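Local coordinates for uncharacterized protein (Neisseria gonorrhoeae, PDB 5V77) that is of unknown function, an all-beta member of the NGO_1070-like family that assembles as a pair of chains, at residues N12-V17 / I106-L111; S18-I23 / T32-D37; G28-L33 / Y46-N51; Y88-I93 / K100-T105. All coordinates share one frame; numbering follows the deposited sequence.

Interaction 1. Residues N12-V17 / I106-L111; sequences NIFHNV and INFEPL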
loop_
_atom_site.group_PDB
_atom_site.type_symbol
_atom_site.label_atom_id
_atom_site.label_comp_id
_atom_site.label_asym_id
_atom_site.label_seq_id
_atom_site.Cartn_x
_atom_site.Cartn_y
_atom_site.Cartn_z
ATOM N N ASN A 12 11.925 18.956 -1.449
ATOM C CA ASN A 12 11.007 18.757 -0.335
ATOM C C ASN A 12 9.673 19.411 -0.661
ATOM O O ASN A 12 9.630 20.590 -1.025
ATOM C CB ASN A 12 11.575 19.331 0.963
ATOM C CG ASN A 12 12.667 18.466 1.550
ATOM O OD1 ASN A 12 12.437 17.304 1.893
ATOM N ND2 ASN A 12 13.863 19.029 1.679
ATOM N N ILE A 13 8.589 18.648 -0.531
ATOM C CA ILE A 13 7.253 19.142 -0.825
ATOM C C ILE A 13 6.339 18.841 0.358
ATOM O O ILE A 13 6.687 18.083 1.263
ATOM C CB ILE A 13 6.679 18.542 -2.119
ATOM C CG1 ILE A 13 6.466 17.028 -1.964
ATOM C CG2 ILE A 13 7.594 18.859 -3.290
ATOM C CD1 ILE A 13 5.676 16.400 -3.076
ATOM N N PHE A 14 5.168 19.487 0.351
ATOM C CA PHE A 14 4.093 19.195 1.302
ATOM C C PHE A 14 4.578 19.345 2.748
ATOM O O PHE A 14 4.585 18.394 3.537
ATOM C CB PHE A 14 3.505 17.802 1.041
ATOM C CG PHE A 14 2.413 17.798 0.010
ATOM C CD1 PHE A 14 2.623 18.348 -1.241
ATOM C CD2 PHE A 14 1.175 17.243 0.288
ATOM C CE1 PHE A 14 1.621 18.362 -2.199
ATOM C CE2 PHE A 14 0.173 17.252 -0.683
ATOM C CZ PHE A 14 0.396 17.811 -1.909
ATOM N N HIS A 15 4.982 20.571 3.087
ATOM C CA HIS A 15 5.448 20.848 4.441
ATOM C C HIS A 15 4.283 20.849 5.423
ATOM O O HIS A 15 3.218 21.411 5.144
ATOM C CB HIS A 15 6.157 22.199 4.507
ATOM C CG HIS A 15 7.524 22.210 3.896
ATOM N ND1 HIS A 15 7.818 21.581 2.705
ATOM C CD2 HIS A 15 8.670 22.802 4.300
ATOM C CE1 HIS A 15 9.092 21.775 2.412
ATOM N NE2 HIS A 15 9.632 22.508 3.366
ATOM N N ASN A 16 4.496 20.212 6.573
ATOM C CA ASN A 16 3.561 20.213 7.693
ATOM C C ASN A 16 2.150 19.811 7.256
ATOM O O ASN A 16 1.182 20.551 7.405
ATOM C CB ASN A 16 3.581 21.582 8.389
ATOM C CG ASN A 16 4.972 21.949 8.901
ATOM O OD1 ASN A 16 5.804 21.075 9.170
ATOM N ND2 ASN A 16 5.236 23.242 9.027
ATOM N N VAL A 17 2.043 18.599 6.713
ATOM C CA VAL A 17 0.767 18.057 6.275
ATOM C C VAL A 17 0.428 16.809 7.090
ATOM O O VAL A 17 1.262 16.249 7.796
ATOM C CB VAL A 17 0.774 17.725 4.773
ATOM C CG1 VAL A 17 0.917 19.006 3.956
ATOM C CG2 VAL A 17 1.906 16.766 4.488
ATOM N N ILE A 106 4.957 11.265 -10.846
ATOM C CA ILE A 106 4.407 11.686 -9.561
ATOM C C ILE A 106 4.031 13.145 -9.716
ATOM O O ILE A 106 4.868 13.960 -10.126
ATOM C CB ILE A 106 5.390 11.481 -8.395
ATOM C CG1 ILE A 106 5.684 9.983 -8.222
ATOM C CG2 ILE A 106 4.796 12.064 -7.097
ATOM C CD1 ILE A 106 6.598 9.630 -7.042
ATOM N N ASN A 107 2.761 13.462 -9.481
ATOM C CA ASN A 107 2.251 14.824 -9.570
ATOM C C ASN A 107 1.501 15.139 -8.289
ATOM O O ASN A 107 1.186 14.244 -7.505
ATOM C CB ASN A 107 1.317 15.009 -10.772
ATOM C CG ASN A 107 2.022 14.817 -12.088
ATOM O OD1 ASN A 107 1.752 13.860 -12.809
ATOM N ND2 ASN A 107 2.934 15.726 -12.412
ATOM N N PHE A 108 1.195 16.418 -8.088
ATOM C CA PHE A 108 0.531 16.774 -6.842
ATOM C C PHE A 108 -0.177 18.116 -6.985
ATOM O O PHE A 108 0.161 18.934 -7.847
ATOM C CB PHE A 108 1.534 16.798 -5.682
ATOM C CG PHE A 108 2.753 17.643 -5.939
ATOM C CD1 PHE A 108 2.763 18.991 -5.604
ATOM C CD2 PHE A 108 3.901 17.090 -6.492
ATOM C CE1 PHE A 108 3.884 19.776 -5.832
ATOM C CE2 PHE A 108 5.027 17.877 -6.727
ATOM C CZ PHE A 108 5.016 19.222 -6.389
ATOM N N GLU A 109 -1.194 18.310 -6.139
ATOM C CA GLU A 109 -1.947 19.555 -6.016
ATOM C C GLU A 109 -2.151 19.801 -4.525
ATOM O O GLU A 109 -2.366 18.845 -3.759
ATOM C CB GLU A 109 -3.316 19.507 -6.729
ATOM C CG GLU A 109 -3.286 19.589 -8.251
ATOM C CD GLU A 109 -3.318 21.017 -8.751
ATOM O OE1 GLU A 109 -3.904 21.264 -9.832
ATOM O OE2 GLU A 109 -2.768 21.895 -8.055
ATOM N N PRO A 110 -2.077 21.057 -4.068
ATOM C CA PRO A 110 -1.743 22.234 -4.879
ATOM C C PRO A 110 -0.250 22.279 -5.180
ATOM O O PRO A 110 0.495 21.457 -4.651
ATOM C CB PRO A 110 -2.189 23.400 -3.992
ATOM C CG PRO A 110 -2.054 22.913 -2.640
ATOM C CD PRO A 110 -2.419 21.430 -2.692
ATOM N N LEU A 111 0.175 23.212 -6.038
ATOM C CA LEU A 111 1.588 23.313 -6.371
ATOM C C LEU A 111 2.398 24.013 -5.291
ATOM O O LEU A 111 3.628 23.913 -5.305
ATOM C CB LEU A 111 1.764 24.027 -7.711
ATOM C CG LEU A 111 1.180 23.272 -8.906
ATOM C CD1 LEU A 111 1.562 23.920 -10.236
ATOM C CD2 LEU A 111 1.602 21.803 -8.869
#
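F108 is met from two directions, by I13 at the end of strand 9-13 and by F14 just beyond it. I13 comes over one face of the F108 ring, with CD1 4.1 Å from the ring centroid and 19° off the normal; CG2, the other branch of I13, comes to F108 CZ at 4.0 Å. The F14 ring slides past F108 the opposite way with its plane at 90° to it, and this is the tight side: F14 CE1 sits 3.6 Å from F108 CD1, and F14 CZ lies 3.5 Å from E109 O, both partners at the F14 edge near its plane. F108 has CG lodged between its own N and carbonyl carbon (chi1 52°), which turns the ring across to the other segment. F35 and F44 add edge-to-face partners to F14.

Beyond the rings the contact thins out. P110, entered through a cis peptide, contributes mainly its carbonyl, with P110 O 4.1 Å from F14 CE1, while E109 is exposed and turns its CB away. Each segment is bonded to other strands, I13 to I80 and E109 to Y46. With no hydrogen bond between them, the two meet mainly through apolar and ring contacts, which impose little directional constraint.

Interaction 2. Residues S18-I23 / T32-D37; sequences SLYEII and TLSFTD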
loop_
_atom_site.group_PDB
_atom_site.type_symbol
_atom_site.label_atom_id
_atom_site.label_comp_id
_atom_site.label_asym_id
_atom_site.label_seq_id
_atom_site.Cartn_x
_atom_site.Cartn_y
_atom_site.Cartn_z
ATOM N N SER A 18 -0.811 16.348 6.933
ATOM C CA SER A 18 -1.320 15.179 7.646
ATOM C C SER A 18 -1.886 14.203 6.628
ATOM O O SER A 18 -2.886 14.509 5.976
ATOM C CB SER A 18 -2.392 15.592 8.655
ATOM O OG SER A 18 -2.896 14.454 9.340
ATOM N N LEU A 19 -1.252 13.035 6.503
ATOM C CA LEU A 19 -1.720 11.989 5.598
ATOM C C LEU A 19 -2.874 11.216 6.229
ATOM O O LEU A 19 -2.747 10.703 7.345
ATOM C CB LEU A 19 -0.572 11.040 5.273
ATOM C CG LEU A 19 -0.938 9.791 4.462
ATOM C CD1 LEU A 19 -1.267 10.209 3.043
ATOM C CD2 LEU A 19 0.236 8.850 4.474
ATOM N N TYR A 20 -4.004 11.114 5.516
ATOM C CA TYR A 20 -5.149 10.407 6.073
ATOM C C TYR A 20 -5.626 9.240 5.224
ATOM O O TYR A 20 -6.508 8.502 5.677
ATOM C CB TYR A 20 -6.329 11.366 6.337
ATOM C CG TYR A 20 -7.013 11.946 5.109
ATOM C CD1 TYR A 20 -6.620 13.171 4.578
ATOM C CD2 TYR A 20 -8.074 11.277 4.499
ATOM C CE1 TYR A 20 -7.258 13.704 3.442
ATOM C CE2 TYR A 20 -8.715 11.793 3.378
ATOM C CZ TYR A 20 -8.297 13.012 2.854
ATOM O OH TYR A 20 -8.936 13.537 1.746
ATOM N N GLU A 21 -5.078 9.033 4.030
ATOM C CA GLU A 21 -5.466 7.849 3.275
ATOM C C GLU A 21 -4.480 7.587 2.150
ATOM O O GLU A 21 -3.799 8.489 1.654
ATOM C CB GLU A 21 -6.878 7.979 2.703
ATOM C CG GLU A 21 -6.982 9.068 1.686
ATOM C CD GLU A 21 -8.356 9.169 1.091
ATOM O OE1 GLU A 21 -9.302 8.614 1.673
ATOM O OE2 GLU A 21 -8.495 9.812 0.033
ATOM N N ILE A 22 -4.459 6.329 1.727
ATOM C CA ILE A 22 -3.621 5.838 0.636
ATOM C C ILE A 22 -4.523 4.953 -0.202
ATOM O O ILE A 22 -5.035 3.952 0.301
ATOM C CB ILE A 22 -2.412 5.035 1.150
ATOM C CG1 ILE A 22 -1.513 5.907 2.046
ATOM C CG2 ILE A 22 -1.623 4.471 -0.023
ATOM C CD1 ILE A 22 -0.423 5.104 2.738
ATOM N N ILE A 23 -4.774 5.340 -1.448
ATOM C CA ILE A 23 -5.875 4.767 -2.225
ATOM C C ILE A 23 -5.357 4.270 -3.565
ATOM O O ILE A 23 -4.758 5.038 -4.319
ATOM C CB ILE A 23 -6.984 5.808 -2.448
ATOM C CG1 ILE A 23 -7.518 6.286 -1.089
ATOM C CG2 ILE A 23 -8.071 5.256 -3.353
ATOM C CD1 ILE A 23 -8.234 5.197 -0.301
ATOM N N THR A 32 -2.857 7.178 -4.750
ATOM C CA THR A 32 -3.051 8.577 -4.380
ATOM C C THR A 32 -3.008 8.691 -2.867
ATOM O O THR A 32 -3.695 7.944 -2.152
ATOM C CB THR A 32 -4.371 9.132 -4.932
ATOM O OG1 THR A 32 -4.380 8.973 -6.359
ATOM C CG2 THR A 32 -4.516 10.644 -4.605
ATOM N N LEU A 33 -2.188 9.613 -2.392
ATOM C CA LEU A 33 -2.069 9.927 -0.978
ATOM C C LEU A 33 -2.776 11.250 -0.743
ATOM O O LEU A 33 -2.522 12.209 -1.471
ATOM C CB LEU A 33 -0.595 10.028 -0.574
ATOM C CG LEU A 33 0.161 8.731 -0.274
ATOM C CD1 LEU A 33 0.196 7.818 -1.496
ATOM C CD2 LEU A 33 1.589 9.045 0.166
ATOM N N SER A 34 -3.676 11.305 0.246
ATOM C CA SER A 34 -4.434 12.526 0.490
ATOM C C SER A 34 -4.106 13.097 1.858
ATOM O O SER A 34 -3.879 12.349 2.815
ATOM C CB SER A 34 -5.936 12.287 0.377
ATOM O OG SER A 34 -6.250 11.919 -0.958
ATOM N N PHE A 35 -4.144 14.435 1.939
ATOM C CA PHE A 35 -3.602 15.168 3.073
ATOM C C PHE A 35 -4.551 16.270 3.511
ATOM O O PHE A 35 -5.237 16.881 2.687
ATOM C CB PHE A 35 -2.260 15.826 2.728
ATOM C CG PHE A 35 -1.214 14.860 2.249
ATOM C CD1 PHE A 35 -1.158 14.491 0.906
ATOM C CD2 PHE A 35 -0.279 14.332 3.139
ATOM C CE1 PHE A 35 -0.181 13.596 0.448
ATOM C CE2 PHE A 35 0.700 13.447 2.698
ATOM C CZ PHE A 35 0.752 13.073 1.355
ATOM N N THR A 36 -4.560 16.533 4.817
ATOM C CA THR A 36 -5.109 17.755 5.398
ATOM C C THR A 36 -3.970 18.661 5.851
ATOM O O THR A 36 -2.812 18.245 5.954
ATOM C CB THR A 36 -6.021 17.451 6.597
ATOM O OG1 THR A 36 -5.264 16.759 7.606
ATOM C CG2 THR A 36 -7.215 16.598 6.170
ATOM N N ASP A 37 -4.315 19.922 6.120
ATOM C CA ASP A 37 -3.382 20.839 6.753
ATOM C C ASP A 37 -3.365 20.579 8.256
ATOM O O ASP A 37 -4.223 19.877 8.799
ATOM C CB ASP A 37 -3.758 22.295 6.457
ATOM C CG ASP A 37 -5.002 22.750 7.208
ATOM O OD1 ASP A 37 -4.899 23.046 8.417
ATOM O OD2 ASP A 37 -6.082 22.841 6.586
HETATM O O HOH W 1 -5.447 14.094 8.428
HETATM O O HOH W 2 -6.320 9.414 -1.680
HETATM O O HOH W 3 -5.607 6.628 -6.572
#
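S18-I23 and T32-D37 are the two arms of an antiparallel beta hairpin, and L19 and F35 form a non-hydrogen-bonded pair near one end of it. The backbone ladder comes first. S18 and T36 exchange two bonds, as do I23 and T32 at the far end, both pairs being of the hydrogen-bonded kind. Between them Y20 N reaches S34 O at 3.0 Å in a nearly straight bond (171°), whereas S34 N to E21 O is longer at 3.2 Å. The short antiparallel axes are splayed, at 138°.

Apolar contacts gather on the face carrying L19, I22, L33 and F35. CG of L19 stands opposite its own N (chi1 173°), and CD1 comes over one face of the F35 ring, 4.1 Å from the centroid, while also touching L33 CB. I22 CG1 runs along L33, 4.0 Å from its CG. F73 and I77 pack on this face, and F24 of the second subunit reaches I22.

The other face carries S18, E21, I23, T32, S34 and T36. The Y20 ring comes in obliquely against S34, with CZ 3.5 Å from S34 CB. One water links S18 OG with T36 OG1, and a second donates to both E21 OE2 (2.8 Å) and T32 O while also bonding S34 OG at 2.6 Å.

Interaction 3. Residues G28-L33 / Y46-N51; sequences GNTLTL and YIKCSN. With SO4 (sulfate ion), chain C.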
loop_
_atom_site.group_PDB
_atom_site.type_symbol
_atom_site.label_atom_id
_atom_site.label_comp_id
_atom_site.label_asym_id
_atom_site.label_seq_id
_atom_site.Cartn_x
_atom_site.Cartn_y
_atom_site.Cartn_z
ATOM N N GLY A 28 -5.475 -0.455 -10.030
ATOM C CA GLY A 28 -4.280 -0.735 -9.261
ATOM C C GLY A 28 -3.007 -0.076 -9.753
ATOM O O GLY A 28 -1.974 -0.209 -9.088
ATOM N N ASN A 29 -3.042 0.640 -10.881
ATOM C CA ASN A 29 -1.826 1.226 -11.451
ATOM C C ASN A 29 -1.414 2.534 -10.797
ATOM O O ASN A 29 -0.292 3.015 -11.064
ATOM C CB ASN A 29 -1.998 1.464 -12.958
ATOM C CG ASN A 29 -2.051 0.172 -13.753
ATOM O OD1 ASN A 29 -1.794 -0.918 -13.222
ATOM N ND2 ASN A 29 -2.371 0.282 -15.034
ATOM N N THR A 30 -2.294 3.136 -9.994
ATOM C CA THR A 30 -2.066 4.456 -9.425
ATOM C C THR A 30 -2.325 4.407 -7.933
ATOM O O THR A 30 -3.277 3.747 -7.478
ATOM C CB THR A 30 -2.975 5.501 -10.076
ATOM O OG1 THR A 30 -2.627 5.609 -11.449
ATOM C CG2 THR A 30 -2.816 6.880 -9.401
ATOM N N LEU A 31 -1.466 5.092 -7.178
ATOM C CA LEU A 31 -1.665 5.320 -5.753
ATOM C C LEU A 31 -1.825 6.809 -5.505
ATOM O O LEU A 31 -1.003 7.613 -5.973
ATOM C CB LEU A 31 -0.486 4.796 -4.928
ATOM C CG LEU A 31 -0.520 3.295 -4.624
ATOM C CD1 LEU A 31 0.821 2.888 -4.075
ATOM C CD2 LEU A 31 -1.632 3.004 -3.607
ATOM N N THR A 32 -2.857 7.178 -4.750
ATOM C CA THR A 32 -3.051 8.577 -4.380
ATOM C C THR A 32 -3.008 8.691 -2.867
ATOM O O THR A 32 -3.695 7.944 -2.152
ATOM C CB THR A 32 -4.371 9.132 -4.932
ATOM O OG1 THR A 32 -4.380 8.973 -6.359
ATOM C CG2 THR A 32 -4.516 10.644 -4.605
ATOM N N LEU A 33 -2.188 9.613 -2.392
ATOM C CA LEU A 33 -2.069 9.927 -0.978
ATOM C C LEU A 33 -2.776 11.250 -0.743
ATOM O O LEU A 33 -2.522 12.209 -1.471
ATOM C CB LEU A 33 -0.595 10.028 -0.574
ATOM C CG LEU A 33 0.161 8.731 -0.274
ATOM C CD1 LEU A 33 0.196 7.818 -1.496
ATOM C CD2 LEU A 33 1.589 9.045 0.166
ATOM N N TYR A 46 -3.162 16.402 -2.565
ATOM C CA TYR A 46 -2.882 14.987 -2.810
ATOM C C TYR A 46 -1.579 14.846 -3.578
ATOM O O TYR A 46 -1.132 15.777 -4.255
ATOM C CB TYR A 46 -4.023 14.321 -3.591
ATOM C CG TYR A 46 -4.235 14.899 -4.980
ATOM C CD1 TYR A 46 -3.455 14.478 -6.068
ATOM C CD2 TYR A 46 -5.214 15.868 -5.207
ATOM C CE1 TYR A 46 -3.645 15.021 -7.345
ATOM C CE2 TYR A 46 -5.409 16.415 -6.476
ATOM C CZ TYR A 46 -4.627 15.982 -7.535
ATOM O OH TYR A 46 -4.823 16.531 -8.787
ATOM N N ILE A 47 -0.976 13.668 -3.463
ATOM C CA ILE A 47 0.143 13.259 -4.312
ATOM C C ILE A 47 -0.309 12.031 -5.075
ATOM O O ILE A 47 -0.718 11.029 -4.469
ATOM C CB ILE A 47 1.404 12.949 -3.492
ATOM C CG1 ILE A 47 1.882 14.201 -2.770
ATOM C CG2 ILE A 47 2.507 12.384 -4.406
ATOM C CD1 ILE A 47 2.968 13.911 -1.720
ATOM N N LYS A 48 -0.226 12.100 -6.396
ATOM C CA LYS A 48 -0.688 11.024 -7.271
ATOM C C LYS A 48 0.521 10.332 -7.893
ATOM O O LYS A 48 1.316 10.974 -8.594
ATOM C CB LYS A 48 -1.602 11.584 -8.358
ATOM C CG LYS A 48 -2.143 10.527 -9.354
ATOM C CD LYS A 48 -2.962 11.234 -10.443
ATOM C CE LYS A 48 -3.344 10.308 -11.586
ATOM N NZ LYS A 48 -4.215 11.020 -12.589
ATOM N N CYS A 49 0.656 9.035 -7.642
ATOM C CA CYS A 49 1.791 8.243 -8.118
ATOM C C CYS A 49 1.251 7.338 -9.218
ATOM O O CYS A 49 0.549 6.371 -8.928
ATOM C CB CYS A 49 2.396 7.445 -6.972
ATOM S SG CYS A 49 2.926 8.521 -5.564
ATOM N N SER A 50 1.545 7.657 -10.481
ATOM C CA SER A 50 0.954 6.934 -11.609
ATOM C C SER A 50 1.922 5.904 -12.183
ATOM O O SER A 50 3.090 6.219 -12.450
ATOM C CB SER A 50 0.529 7.897 -12.723
ATOM O OG SER A 50 -0.418 8.820 -12.223
ATOM N N ASN A 51 1.405 4.689 -12.418
ATOM C CA ASN A 51 2.173 3.547 -12.912
ATOM C C ASN A 51 3.192 3.146 -11.859
ATOM O O ASN A 51 4.393 3.419 -11.971
ATOM C CB ASN A 51 2.809 3.856 -14.280
ATOM C CG ASN A 51 1.766 4.020 -15.351
ATOM O OD1 ASN A 51 0.599 3.671 -15.134
ATOM N ND2 ASN A 51 2.152 4.567 -16.498
HETATM S S SO4 C . -8.989 0.226 -8.859
HETATM O O1 SO4 C . -9.635 1.082 -9.862
HETATM O O2 SO4 C . -7.616 0.661 -8.597
HETATM O O3 SO4 C . -9.743 0.299 -7.610
HETATM O O4 SO4 C . -8.982 -1.161 -9.329
HETATM O O HOH W 4 -1.598 4.808 -13.901
#
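T30 and K48 meet through torsions that send their carbons to one spot: with OG1 of T30 at chi1 -64°, its CG2 is left anti to the backbone N, and K48 CG is likewise opposite its own N (chi1 180°). The two side chains pass at a slant, T30 CG2 touching K48 CG at 3.7 Å, before the fully extended lysine carries its amine away from the contact. T32 uses its methyl in the same manner, with CG2 3.8 Å from Y46 CB.

Backbone bonds tie L31 to C49 and L33 to I47, one in each direction for each pair; of these four, C49 N to L31 O is the shortest, at 2.7 Å. Past T30 the ladder frays. N51 N to N29 O is a weak, bent bond (122°), and a water donating to both T30 OG1 and N51 OD1, at 2.8 Å each, spans the ends of the two segments; T30 OG1 also bonds D26, and N51 ND2 bonds E104. In the turn, G28 N donates to sulfate O2 at 2.8 Å and N27 N grips the same ion, which probably comes from the crystallisation liquor.

N29 is bound through its amide to L72 and D70 of the second subunit, so this hairpin end takes part in the dimer contact. On its other edge 46-51 pairs with strand 105-109, 30-33 borders strand 17-25, and buried L33, I47 and C49 pack against I91 of strand 89-94.

Interaction 4. Residues Y88-I93 / K100-T105; sequences YSEIII and KISAET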
loop_
_atom_site.group_PDB
_atom_site.type_symbol
_atom_site.label_atom_id
_atom_site.label_comp_id
_atom_site.label_asym_id
_atom_site.label_seq_id
_atom_site.Cartn_x
_atom_site.Cartn_y
_atom_site.Cartn_z
ATOM N N TYR A 88 11.491 7.815 -13.931
ATOM C CA TYR A 88 10.503 7.639 -12.875
ATOM C C TYR A 88 10.842 8.587 -11.734
ATOM O O TYR A 88 11.879 9.258 -11.745
ATOM C CB TYR A 88 10.460 6.179 -12.402
ATOM C CG TYR A 88 11.644 5.786 -11.545
ATOM C CD1 TYR A 88 12.853 5.425 -12.116
ATOM C CD2 TYR A 88 11.538 5.765 -10.158
ATOM C CE1 TYR A 88 13.938 5.064 -11.330
ATOM C CE2 TYR A 88 12.615 5.415 -9.362
ATOM C CZ TYR A 88 13.810 5.063 -9.953
ATOM O OH TYR A 88 14.878 4.706 -9.163
ATOM N N SER A 89 9.958 8.627 -10.737
ATOM C CA SER A 89 10.165 9.455 -9.558
ATOM C C SER A 89 9.854 8.642 -8.305
ATOM O O SER A 89 9.216 7.591 -8.365
ATOM C CB SER A 89 9.306 10.734 -9.610
ATOM O OG SER A 89 9.699 11.562 -10.702
ATOM N N GLU A 90 10.305 9.154 -7.159
ATOM C CA GLU A 90 10.123 8.473 -5.885
ATOM C C GLU A 90 9.820 9.501 -4.807
ATOM O O GLU A 90 10.462 10.552 -4.757
ATOM C CB GLU A 90 11.383 7.671 -5.510
ATOM C CG GLU A 90 11.236 6.829 -4.244
ATOM C CD GLU A 90 12.519 6.112 -3.880
ATOM O OE1 GLU A 90 13.503 6.273 -4.616
ATOM O OE2 GLU A 90 12.543 5.382 -2.865
ATOM N N ILE A 91 8.844 9.203 -3.944
ATOM C CA ILE A 91 8.642 9.988 -2.732
ATOM C C ILE A 91 9.069 9.142 -1.544
ATOM O O ILE A 91 8.880 7.919 -1.536
ATOM C CB ILE A 91 7.195 10.488 -2.551
ATOM C CG1 ILE A 91 6.177 9.355 -2.709
ATOM C CG2 ILE A 91 6.895 11.642 -3.502
ATOM C CD1 ILE A 91 4.797 9.764 -2.228
ATOM N N ILE A 92 9.647 9.795 -0.544
ATOM C CA ILE A 92 10.022 9.139 0.699
ATOM C C ILE A 92 9.424 9.920 1.854
ATOM O O ILE A 92 9.617 11.136 1.956
ATOM C CB ILE A 92 11.545 9.016 0.853
ATOM C CG1 ILE A 92 12.106 8.159 -0.278
ATOM C CG2 ILE A 92 11.883 8.398 2.211
ATOM C CD1 ILE A 92 13.597 7.961 -0.199
ATOM N N ILE A 93 8.676 9.225 2.706
ATOM C CA ILE A 93 8.142 9.782 3.942
ATOM C C ILE A 93 8.845 9.069 5.083
ATOM O O ILE A 93 8.779 7.840 5.176
ATOM C CB ILE A 93 6.621 9.588 4.034
ATOM C CG1 ILE A 93 5.907 10.329 2.890
ATOM C CG2 ILE A 93 6.120 10.016 5.413
ATOM C CD1 ILE A 93 4.457 9.917 2.715
ATOM N N LYS A 100 7.769 4.546 1.132
ATOM C CA LYS A 100 8.506 4.842 -0.094
ATOM C C LYS A 100 7.643 4.412 -1.265
ATOM O O LYS A 100 7.113 3.297 -1.264
ATOM C CB LYS A 100 9.848 4.099 -0.164
ATOM C CG LYS A 100 10.885 4.491 0.880
ATOM C CD LYS A 100 12.227 3.832 0.547
ATOM C CE LYS A 100 13.294 4.147 1.581
ATOM N NZ LYS A 100 14.591 3.476 1.265
ATOM N N ILE A 101 7.484 5.286 -2.253
ATOM C CA ILE A 101 6.728 4.939 -3.454
ATOM C C ILE A 101 7.523 5.390 -4.659
ATOM O O ILE A 101 7.912 6.559 -4.735
ATOM C CB ILE A 101 5.336 5.598 -3.494
ATOM C CG1 ILE A 101 4.539 5.225 -2.246
ATOM C CG2 ILE A 101 4.591 5.115 -4.760
ATOM C CD1 ILE A 101 3.208 5.953 -2.102
ATOM N N SER A 102 7.735 4.479 -5.602
ATOM C CA SER A 102 8.337 4.785 -6.894
ATOM C C SER A 102 7.285 4.568 -7.975
ATOM O O SER A 102 6.537 3.588 -7.932
ATOM C CB SER A 102 9.554 3.896 -7.172
ATOM O OG SER A 102 10.639 4.237 -6.318
ATOM N N ALA A 103 7.210 5.492 -8.928
ATOM C CA ALA A 103 6.165 5.453 -9.948
ATOM C C ALA A 103 6.670 6.207 -11.171
ATOM O O ALA A 103 7.530 7.086 -11.057
ATOM C CB ALA A 103 4.859 6.074 -9.433
ATOM N N GLU A 104 6.128 5.855 -12.344
ATOM C CA GLU A 104 6.612 6.485 -13.571
ATOM C C GLU A 104 6.434 7.999 -13.524
ATOM O O GLU A 104 7.324 8.740 -13.963
ATOM C CB GLU A 104 5.909 5.898 -14.792
ATOM C CG GLU A 104 6.395 6.436 -16.134
ATOM C CD GLU A 104 5.945 5.557 -17.284
ATOM O OE1 GLU A 104 6.482 5.694 -18.415
ATOM O OE2 GLU A 104 5.054 4.711 -17.039
ATOM N N THR A 105 5.306 8.481 -13.001
ATOM C CA THR A 105 5.094 9.912 -12.836
ATOM C C THR A 105 4.536 10.165 -11.453
ATOM O O THR A 105 3.766 9.358 -10.925
ATOM C CB THR A 105 4.143 10.497 -13.900
ATOM O OG1 THR A 105 2.827 9.998 -13.687
ATOM C CG2 THR A 105 4.572 10.095 -15.289
HETATM O O HOH W 5 8.935 10.946 -13.163
HETATM O O HOH W 6 10.195 3.330 -3.704
#
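The Y88 ring meets the opposite strand with an edge: A103 O lies there, near the ring plane, and Y88 CB is 3.3 Å from that oxygen. S102 OG approaches the same ring obliquely, 3.8 Å from CE2, and Y85 stacks on the tyrosine from outside these segments. CG of Y88 sits between the backbone N and carbonyl carbon (chi1 74°), folding the ring back over S102. The other flat group is the E90 carboxylate, at the end of an extended chain. E90 CG passes 3.4 Å from S102 OG, and OE2 lies 3.8 Å from K100 CD, so the acid rests beside the aliphatic part of the lysine. Their charged atoms, E90 OE2 and K100 NZ, stay 5.0 Å apart, too far for a salt bridge, although the opposite charges probably still attract.

Y88 precedes the beta hairpin of strands 89-94 and 98-103, to which E90, K100 and S102 belong; its short axes run at 170°. S89 pairs with A103 and I91 with I101, each by two backbone bonds; S89 N to A103 O is nearly straight at 175°. The pairs E90 with S102 and I92 with K100 alternate with them and put their side chains on the opposite face.

On the inner face I91 runs alongside I101, with I91 CG1 3.9 Å from I101 CB, and both reach L33 of strand 30-37. I92 CG1 rests against K100 CG on the other face. At the strand end a water bonds S89 OG at 2.6 Å and donates to E104 O, while E104 OE2 accepts a bond from N51 ND2.

In the fold
All four contacts reach one antiparallel sheet. Interaction 1 joins non-adjacent parts of it by side chains, bringing early and late residues together, and the other three fall between its segments: interactions 2 and 3 are successive hairpins sharing strand 30-37, with T32 and L33 common to both, and interaction 4 is a later hairpin. Interactions 3 and 4 have centres about 9 Å apart, while interactions 2 and 4, about 15 Å apart, lie on opposite sides of the chain's centre yet meet through L33 and I101. Interaction 1 reaches interaction 2 through F14 on F35, and interaction 3 through the pairing of strands 105-109 and 43-58. Shared apolar side chains and backbone pairing together connect early and late strands.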